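Local coordinates for DUF5624 domain-containing protein (Legionella pneumophila subsp. pneumophila, PDB 4JX2), which is of unknown function but is probably a secreted protein, built from a new combination of alpha helices and a beta sheet and carrying a DUF5624 domain, at residues 110-124 with 223-235. Numbering follows the deposited sequence.
Sequences FTEMTAISHIGPALM and YNNVMIGTFMLTA
Helix 110-117 runs antiparallel to helix 223-235, with axes 8.8 Å apart at 159°, and the CA atoms come nearest at Ser117 and Met227. After the turn at His118, helix 119-124 diverges, at 131° to the same partner. Ser117 OG and Thr230 OG1 share a hydrogen bond, 2.7 Å apart. Thr230 OG1 sits in the crowded position between its own N and carbonyl carbon (chi1 50°), also within hydrogen-bonding reach of Val226 O and Met227 O. CB of Ser117 rests over one face of the Phe231 ring, toward its rim, in a CH-pi contact. A water bridges Ser117 OG and Thr234 OG1, donating to the latter. Tyr223 OH donates to Ile116 O at 2.6 Å, above the carbonyl plane, while Ile119 N reaches that oxygen from the opposite face. Ile119 CB packs against the same hydroxyl. Met227 is a knob among Ser117, Gly120, Pro121 and Met124; its SE lies 4.0 Å from Gly120 CA. The Met113 chain, bent at chi2 and chi3, sets SE 3.9 Å from Leu233 CD1, and its CB and CG lie against Thr234 OG1. Helix 175-197 packs on Ile119, Tyr223 and Thr230, and the second subunit packs on Thr114 and Pro121. The arrangement is a largely buried antiparallel helix pair with small and polar residues at its centre, in the helical part of the DUF5624 region.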
ATOM      1  N   PHE A 110      13.320  23.470  -5.889  1.00 32.70           N
ATOM      2  CA  PHE A 110      12.930  22.385  -4.980  1.00 31.53           C
ATOM      3  C   PHE A 110      13.858  22.337  -3.738  1.00 39.20           C
ATOM      4  O   PHE A 110      13.367  22.413  -2.609  1.00 38.35           O
ATOM      5  CB  PHE A 110      12.906  20.999  -5.705  1.00 31.45           C
ATOM      6  CG  PHE A 110      12.471  19.865  -4.800  1.00 31.05           C
ATOM      7  CD1 PHE A 110      11.120  19.598  -4.585  1.00 32.43           C
ATOM      8  CD2 PHE A 110      13.412  19.105  -4.106  1.00 31.67           C
ATOM      9  CE1 PHE A 110      10.719  18.576  -3.710  1.00 31.58           C
ATOM     10  CE2 PHE A 110      13.006  18.081  -3.235  1.00 32.54           C
ATOM     11  CZ  PHE A 110      11.664  17.828  -3.043  1.00 29.08           C
ATOM     12  N   THR A 111      15.185  22.176  -3.962  1.00 36.39           N
ATOM     13  CA  THR A 111      16.207  22.091  -2.925  1.00 35.36           C
ATOM     14  C   THR A 111      16.149  23.356  -2.089  1.00 37.33           C
ATOM     15  O   THR A 111      16.052  23.260  -0.866  1.00 37.91           O
ATOM     16  CB  THR A 111      17.577  21.862  -3.578  1.00 46.80           C
ATOM     17  OG1 THR A 111      17.531  20.621  -4.285  1.00 49.87           O
ATOM     18  CG2 THR A 111      18.724  21.839  -2.575  1.00 44.72           C
ATOM     19  N   GLU A 112      16.131  24.529  -2.760  1.00 31.94           N
ATOM     20  CA  GLU A 112      16.081  25.863  -2.161  1.00 31.94           C
ATOM     21  C   GLU A 112      14.910  25.996  -1.186  1.00 38.80           C
ATOM     22  O   GLU A 112      15.128  26.287  -0.004  1.00 37.97           O
ATOM     23  CB  GLU A 112      15.991  26.952  -3.249  1.00 33.25           C
ATOM     24  CG  GLU A 112      17.192  27.028  -4.183  1.00 39.55           C
ATOM     25  CD  GLU A 112      17.176  26.164  -5.435  1.00 53.99           C
ATOM     26  OE1 GLU A 112      16.589  25.059  -5.411  1.00 38.08           O
ATOM     27  OE2 GLU A 112      17.807  26.576  -6.436  1.00 51.97           O
HETATM   28  N   MSE A 113      13.684  25.707  -1.678  1.00 36.54           N
HETATM   29  CA  MSE A 113      12.450  25.792  -0.923  1.00 36.42           C
HETATM   30  C   MSE A 113      12.332  24.713   0.154  1.00 38.74           C
HETATM   31  O   MSE A 113      11.900  25.027   1.267  1.00 38.48           O
HETATM   32  CB  MSE A 113      11.285  25.701  -1.889  1.00 39.45           C
HETATM   33  CG  MSE A 113      10.151  26.684  -1.612  1.00 46.89           C
HETATM   34 SE   MSE A 113      10.557  28.557  -1.273  0.75 55.16          SE
HETATM   35  CE  MSE A 113      11.704  28.958  -2.732  1.00 53.00           C
ATOM     36  N   THR A 114      12.723  23.460  -0.151  1.00 35.07           N
ATOM     37  CA  THR A 114      12.647  22.330   0.793  1.00 34.95           C
ATOM     38  C   THR A 114      13.603  22.557   1.974  1.00 40.54           C
ATOM     39  O   THR A 114      13.215  22.270   3.101  1.00 41.40           O
ATOM     40  CB  THR A 114      12.907  20.996   0.063  1.00 40.58           C
ATOM     41  OG1 THR A 114      11.903  20.848  -0.941  1.00 45.17           O
ATOM     42  CG2 THR A 114      12.871  19.789   0.975  1.00 33.67           C
ATOM     43  N   ALA A 115      14.814  23.100   1.712  1.00 36.31           N
ATOM     44  CA  ALA A 115      15.821  23.415   2.718  1.00 36.23           C
ATOM     45  C   ALA A 115      15.254  24.345   3.793  1.00 39.38           C
ATOM     46  O   ALA A 115      15.497  24.125   4.976  1.00 37.96           O
ATOM     47  CB  ALA A 115      17.056  24.050   2.059  1.00 37.31           C
ATOM     48  N   ILE A 116      14.475  25.358   3.383  1.00 37.23           N
ATOM     49  CA  ILE A 116      13.838  26.310   4.308  1.00 37.24           C
ATOM     50  C   ILE A 116      12.678  25.610   5.090  1.00 40.54           C
ATOM     51  O   ILE A 116      12.597  25.793   6.304  1.00 40.17           O
ATOM     52  CB  ILE A 116      13.379  27.623   3.574  1.00 39.19           C
ATOM     53  CG1 ILE A 116      14.587  28.361   2.935  1.00 38.65           C
ATOM     54  CG2 ILE A 116      12.547  28.564   4.491  1.00 38.79           C
ATOM     55  CD1 ILE A 116      15.738  28.865   3.917  1.00 40.02           C
ATOM     56  N   SER A 117      11.834  24.791   4.404  1.00 36.78           N
ATOM     57  CA  SER A 117      10.679  24.052   4.979  1.00 36.48           C
ATOM     58  C   SER A 117      11.083  23.133   6.096  1.00 40.88           C
ATOM     59  O   SER A 117      10.349  22.997   7.079  1.00 40.98           O
ATOM     60  CB  SER A 117       9.988  23.186   3.919  1.00 40.05           C
ATOM     61  OG  SER A 117       9.416  23.895   2.831  1.00 49.10           O
ATOM     62  N   HIS A 118      12.252  22.483   5.912  1.00 36.59           N
ATOM     63  CA  HIS A 118      12.848  21.474   6.759  1.00 35.98           C
ATOM     64  C   HIS A 118      13.528  21.995   8.035  1.00 40.94           C
ATOM     65  O   HIS A 118      13.884  21.176   8.904  1.00 42.55           O
ATOM     66  CB  HIS A 118      13.831  20.654   5.935  1.00 36.85           C
ATOM     67  CG  HIS A 118      13.151  19.586   5.133  1.00 39.60           C
ATOM     68  ND1 HIS A 118      13.850  18.799   4.241  1.00 41.23           N
ATOM     69  CD2 HIS A 118      11.856  19.181   5.148  1.00 40.23           C
ATOM     70  CE1 HIS A 118      12.971  17.941   3.756  1.00 39.85           C
ATOM     71  NE2 HIS A 118      11.754  18.142   4.261  1.00 39.59           N
ATOM     72  N   ILE A 119      13.608  23.328   8.209  1.00 34.90           N
ATOM     73  CA  ILE A 119      14.194  23.953   9.405  1.00 33.48           C
ATOM     74  C   ILE A 119      13.340  23.582  10.641  1.00 35.70           C
ATOM     75  O   ILE A 119      13.917  23.203  11.671  1.00 34.82           O
ATOM     76  CB  ILE A 119      14.385  25.480   9.197  1.00 35.68           C
ATOM     77  CG1 ILE A 119      15.585  25.708   8.248  1.00 35.71           C
ATOM     78  CG2 ILE A 119      14.545  26.241  10.530  1.00 35.11           C
ATOM     79  CD1 ILE A 119      15.749  27.151   7.708  1.00 50.01           C
ATOM     80  N   GLY A 120      12.008  23.611  10.485  1.00 31.54           N
ATOM     81  CA  GLY A 120      11.055  23.219  11.523  1.00 32.08           C
ATOM     82  C   GLY A 120      11.282  21.786  11.980  1.00 39.71           C
ATOM     83  O   GLY A 120      11.677  21.572  13.136  1.00 38.59           O
ATOM     84  N   PRO A 121      11.142  20.774  11.064  1.00 39.63           N
ATOM     85  CA  PRO A 121      11.395  19.365  11.458  1.00 39.68           C
ATOM     86  C   PRO A 121      12.795  19.131  12.024  1.00 42.86           C
ATOM     87  O   PRO A 121      12.930  18.370  12.985  1.00 41.44           O
ATOM     88  CB  PRO A 121      11.198  18.596  10.150  1.00 41.11           C
ATOM     89  CG  PRO A 121      10.220  19.437   9.389  1.00 45.02           C
ATOM     90  CD  PRO A 121      10.622  20.846   9.679  1.00 40.72           C
ATOM     91  N   ALA A 122      13.830  19.803  11.458  1.00 39.79           N
ATOM     92  CA  ALA A 122      15.222  19.717  11.950  1.00 39.07           C
ATOM     93  C   ALA A 122      15.304  20.102  13.432  1.00 42.37           C
ATOM     94  O   ALA A 122      15.881  19.353  14.232  1.00 42.18           O
ATOM     95  CB  ALA A 122      16.135  20.616  11.132  1.00 39.49           C
ATOM     96  N   LEU A 123      14.679  21.246  13.798  1.00 37.59           N
ATOM     97  CA  LEU A 123      14.664  21.740  15.168  1.00 37.50           C
ATOM     98  C   LEU A 123      13.883  20.803  16.091  1.00 41.89           C
ATOM     99  O   LEU A 123      14.323  20.576  17.231  1.00 42.88           O
ATOM    100  CB  LEU A 123      14.122  23.170  15.231  1.00 37.09           C
ATOM    101  CG  LEU A 123      15.115  24.258  14.820  1.00 41.26           C
ATOM    102  CD1 LEU A 123      14.435  25.596  14.730  1.00 40.55           C
ATOM    103  CD2 LEU A 123      16.338  24.312  15.769  1.00 43.17           C
HETATM  104  N   MSE A 124      12.768  20.220  15.584  1.00 37.27           N
HETATM  105  CA  MSE A 124      11.947  19.231  16.317  1.00 36.73           C
HETATM  106  C   MSE A 124      12.792  17.992  16.669  1.00 41.10           C
HETATM  107  O   MSE A 124      12.788  17.532  17.815  1.00 40.98           O
HETATM  108  CB  MSE A 124      10.723  18.809  15.496  1.00 37.67           C
HETATM  109  CG  MSE A 124       9.663  19.867  15.388  1.00 44.42           C
HETATM  110 SE   MSE A 124       8.360  19.368  14.002  0.75 51.18          SE
HETATM  111  CE  MSE A 124       7.985  21.149  13.265  1.00 46.63           C
ATOM    112  N   TYR A 223       6.666  30.466  12.468  1.00 37.65           N
ATOM    113  CA  TYR A 223       7.452  29.697  11.497  1.00 35.61           C
ATOM    114  C   TYR A 223       6.539  28.666  10.821  1.00 40.39           C
ATOM    115  O   TYR A 223       6.810  28.262   9.687  1.00 41.42           O
ATOM    116  CB  TYR A 223       8.688  29.019  12.105  1.00 35.21           C
ATOM    117  CG  TYR A 223       9.691  28.700  11.024  1.00 35.43           C
ATOM    118  CD1 TYR A 223      10.540  29.685  10.522  1.00 38.34           C
ATOM    119  CD2 TYR A 223       9.732  27.437  10.431  1.00 34.94           C
ATOM    120  CE1 TYR A 223      11.420  29.417   9.474  1.00 39.17           C
ATOM    121  CE2 TYR A 223      10.604  27.158   9.376  1.00 35.59           C
ATOM    122  CZ  TYR A 223      11.443  28.154   8.900  1.00 45.93           C
ATOM    123  OH  TYR A 223      12.316  27.894   7.876  1.00 51.82           O
ATOM    124  N   ASN A 224       5.434  28.278  11.510  1.00 35.02           N
ATOM    125  CA  ASN A 224       4.378  27.412  10.995  1.00 33.84           C
ATOM    126  C   ASN A 224       3.883  27.944   9.632  1.00 38.53           C
ATOM    127  O   ASN A 224       3.705  27.154   8.712  1.00 38.28           O
ATOM    128  CB  ASN A 224       3.220  27.374  11.989  1.00 34.89           C
ATOM    129  CG  ASN A 224       3.372  26.543  13.250  1.00 48.67           C
ATOM    130  OD1 ASN A 224       4.046  25.521  13.313  1.00 35.41           O
ATOM    131  ND2 ASN A 224       2.626  26.906  14.267  1.00 44.91           N
ATOM    132  N   ASN A 225       3.709  29.296   9.493  1.00 35.60           N
ATOM    133  CA  ASN A 225       3.283  29.945   8.245  1.00 35.12           C
ATOM    134  C   ASN A 225       4.370  29.827   7.152  1.00 37.85           C
ATOM    135  O   ASN A 225       4.038  29.623   5.978  1.00 38.76           O
ATOM    136  CB  ASN A 225       2.946  31.398   8.489  1.00 38.46           C
ATOM    137  CG  ASN A 225       1.679  31.656   9.280  1.00 47.93           C
ATOM    138  OD1 ASN A 225       1.376  31.006  10.299  1.00 33.01           O
ATOM    139  ND2 ASN A 225       0.954  32.687   8.864  1.00 36.21           N
ATOM    140  N   VAL A 226       5.654  29.919   7.539  1.00 31.75           N
ATOM    141  CA  VAL A 226       6.772  29.773   6.611  1.00 31.53           C
ATOM    142  C   VAL A 226       6.750  28.334   6.076  1.00 38.44           C
ATOM    143  O   VAL A 226       6.937  28.134   4.877  1.00 39.50           O
ATOM    144  CB  VAL A 226       8.138  30.164   7.247  1.00 34.58           C
ATOM    145  CG1 VAL A 226       9.319  29.724   6.395  1.00 33.73           C
ATOM    146  CG2 VAL A 226       8.207  31.653   7.493  1.00 34.98           C
HETATM  147  N   MSE A 227       6.479  27.344   6.946  1.00 34.84           N
HETATM  148  CA  MSE A 227       6.417  25.946   6.528  1.00 33.71           C
HETATM  149  C   MSE A 227       5.319  25.716   5.512  1.00 38.08           C
HETATM  150  O   MSE A 227       5.588  25.062   4.516  1.00 39.02           O
HETATM  151  CB  MSE A 227       6.254  25.017   7.716  1.00 35.68           C
HETATM  152  CG  MSE A 227       7.562  24.828   8.436  1.00 43.58           C
HETATM  153 SE   MSE A 227       7.495  23.462   9.745  0.75 52.30          SE
HETATM  154  CE  MSE A 227       6.472  24.410  11.208  1.00 49.09           C
ATOM    155  N   ILE A 228       4.121  26.309   5.703  1.00 33.56           N
ATOM    156  CA  ILE A 228       3.013  26.157   4.756  1.00 32.06           C
ATOM    157  C   ILE A 228       3.351  26.889   3.434  1.00 39.47           C
ATOM    158  O   ILE A 228       3.227  26.288   2.365  1.00 39.79           O
ATOM    159  CB  ILE A 228       1.648  26.605   5.354  1.00 33.70           C
ATOM    160  CG1 ILE A 228       1.310  25.874   6.701  1.00 33.63           C
ATOM    161  CG2 ILE A 228       0.507  26.466   4.330  1.00 31.39           C
ATOM    162  CD1 ILE A 228       1.517  24.264   6.757  1.00 33.43           C
ATOM    163  N   GLY A 229       3.819  28.138   3.531  1.00 36.77           N
ATOM    164  CA  GLY A 229       4.172  28.952   2.373  1.00 36.97           C
ATOM    165  C   GLY A 229       5.173  28.285   1.450  1.00 42.14           C
ATOM    166  O   GLY A 229       4.953  28.194   0.243  1.00 43.21           O
ATOM    167  N   THR A 230       6.259  27.762   2.028  1.00 38.72           N
ATOM    168  CA  THR A 230       7.334  27.068   1.308  1.00 37.57           C
ATOM    169  C   THR A 230       6.830  25.775   0.685  1.00 39.45           C
ATOM    170  O   THR A 230       7.163  25.524  -0.469  1.00 41.43           O
ATOM    171  CB  THR A 230       8.526  26.798   2.219  1.00 39.36           C
ATOM    172  OG1 THR A 230       8.073  26.180   3.429  1.00 41.58           O
ATOM    173  CG2 THR A 230       9.304  28.035   2.528  1.00 29.76           C
ATOM    174  N   PHE A 231       6.025  24.972   1.419  1.00 31.88           N
ATOM    175  CA  PHE A 231       5.451  23.731   0.895  1.00 31.93           C
ATOM    176  C   PHE A 231       4.543  24.038  -0.317  1.00 35.23           C
ATOM    177  O   PHE A 231       4.602  23.344  -1.343  1.00 34.51           O
ATOM    178  CB  PHE A 231       4.664  22.967   1.987  1.00 33.69           C
ATOM    179  CG  PHE A 231       5.491  22.148   2.953  1.00 35.94           C
ATOM    180  CD1 PHE A 231       6.512  21.325   2.497  1.00 39.67           C
ATOM    181  CD2 PHE A 231       5.202  22.146   4.316  1.00 39.08           C
ATOM    182  CE1 PHE A 231       7.253  20.540   3.396  1.00 40.58           C
ATOM    183  CE2 PHE A 231       5.971  21.393   5.219  1.00 41.20           C
ATOM    184  CZ  PHE A 231       6.976  20.577   4.749  1.00 39.19           C
HETATM  185  N   MSE A 232       3.723  25.101  -0.188  1.00 29.71           N
HETATM  186  CA  MSE A 232       2.831  25.600  -1.232  1.00 28.26           C
HETATM  187  C   MSE A 232       3.600  25.949  -2.510  1.00 35.36           C
HETATM  188  O   MSE A 232       3.129  25.650  -3.602  1.00 36.85           O
HETATM  189  CB  MSE A 232       2.088  26.858  -0.748  1.00 29.09           C
HETATM  190  CG  MSE A 232       0.925  26.578   0.153  1.00 33.88           C
HETATM  191 SE   MSE A 232      -0.594  25.749  -0.713  0.75 39.30          SE
HETATM  192  CE  MSE A 232      -1.820  25.580   0.802  1.00 34.72           C
ATOM    193  N   LEU A 233       4.762  26.596  -2.381  1.00 32.31           N
ATOM    194  CA  LEU A 233       5.525  27.039  -3.548  1.00 33.08           C
ATOM    195  C   LEU A 233       6.169  25.887  -4.246  1.00 37.00           C
ATOM    196  O   LEU A 233       6.280  25.901  -5.469  1.00 39.40           O
ATOM    197  CB  LEU A 233       6.570  28.097  -3.179  1.00 33.38           C
ATOM    198  CG  LEU A 233       6.022  29.459  -2.686  1.00 36.60           C
ATOM    199  CD1 LEU A 233       7.126  30.262  -2.090  1.00 36.40           C
ATOM    200  CD2 LEU A 233       5.337  30.240  -3.803  1.00 36.42           C
ATOM    201  N   THR A 234       6.557  24.877  -3.475  1.00 31.07           N
ATOM    202  CA  THR A 234       7.166  23.641  -3.947  1.00 30.13           C
ATOM    203  C   THR A 234       6.119  22.877  -4.764  1.00 35.45           C
ATOM    204  O   THR A 234       6.440  22.466  -5.877  1.00 37.34           O
ATOM    205  CB  THR A 234       7.727  22.841  -2.759  1.00 32.70           C
ATOM    206  OG1 THR A 234       8.747  23.602  -2.096  1.00 37.20           O
ATOM    207  CG2 THR A 234       8.318  21.541  -3.174  1.00 25.82           C
ATOM    208  N   ALA A 235       4.870  22.716  -4.235  1.00 30.12           N
ATOM    209  CA  ALA A 235       3.754  22.051  -4.925  1.00 28.91           C
ATOM    210  C   ALA A 235       3.432  22.774  -6.236  1.00 33.76           C
ATOM    211  O   ALA A 235       3.348  22.138  -7.290  1.00 33.66           O
ATOM    212  CB  ALA A 235       2.518  22.036  -4.031  1.00 29.15           C
TER
HETATM  213  O   HOH W   1       9.094  22.423   0.318  1.00 30.88           O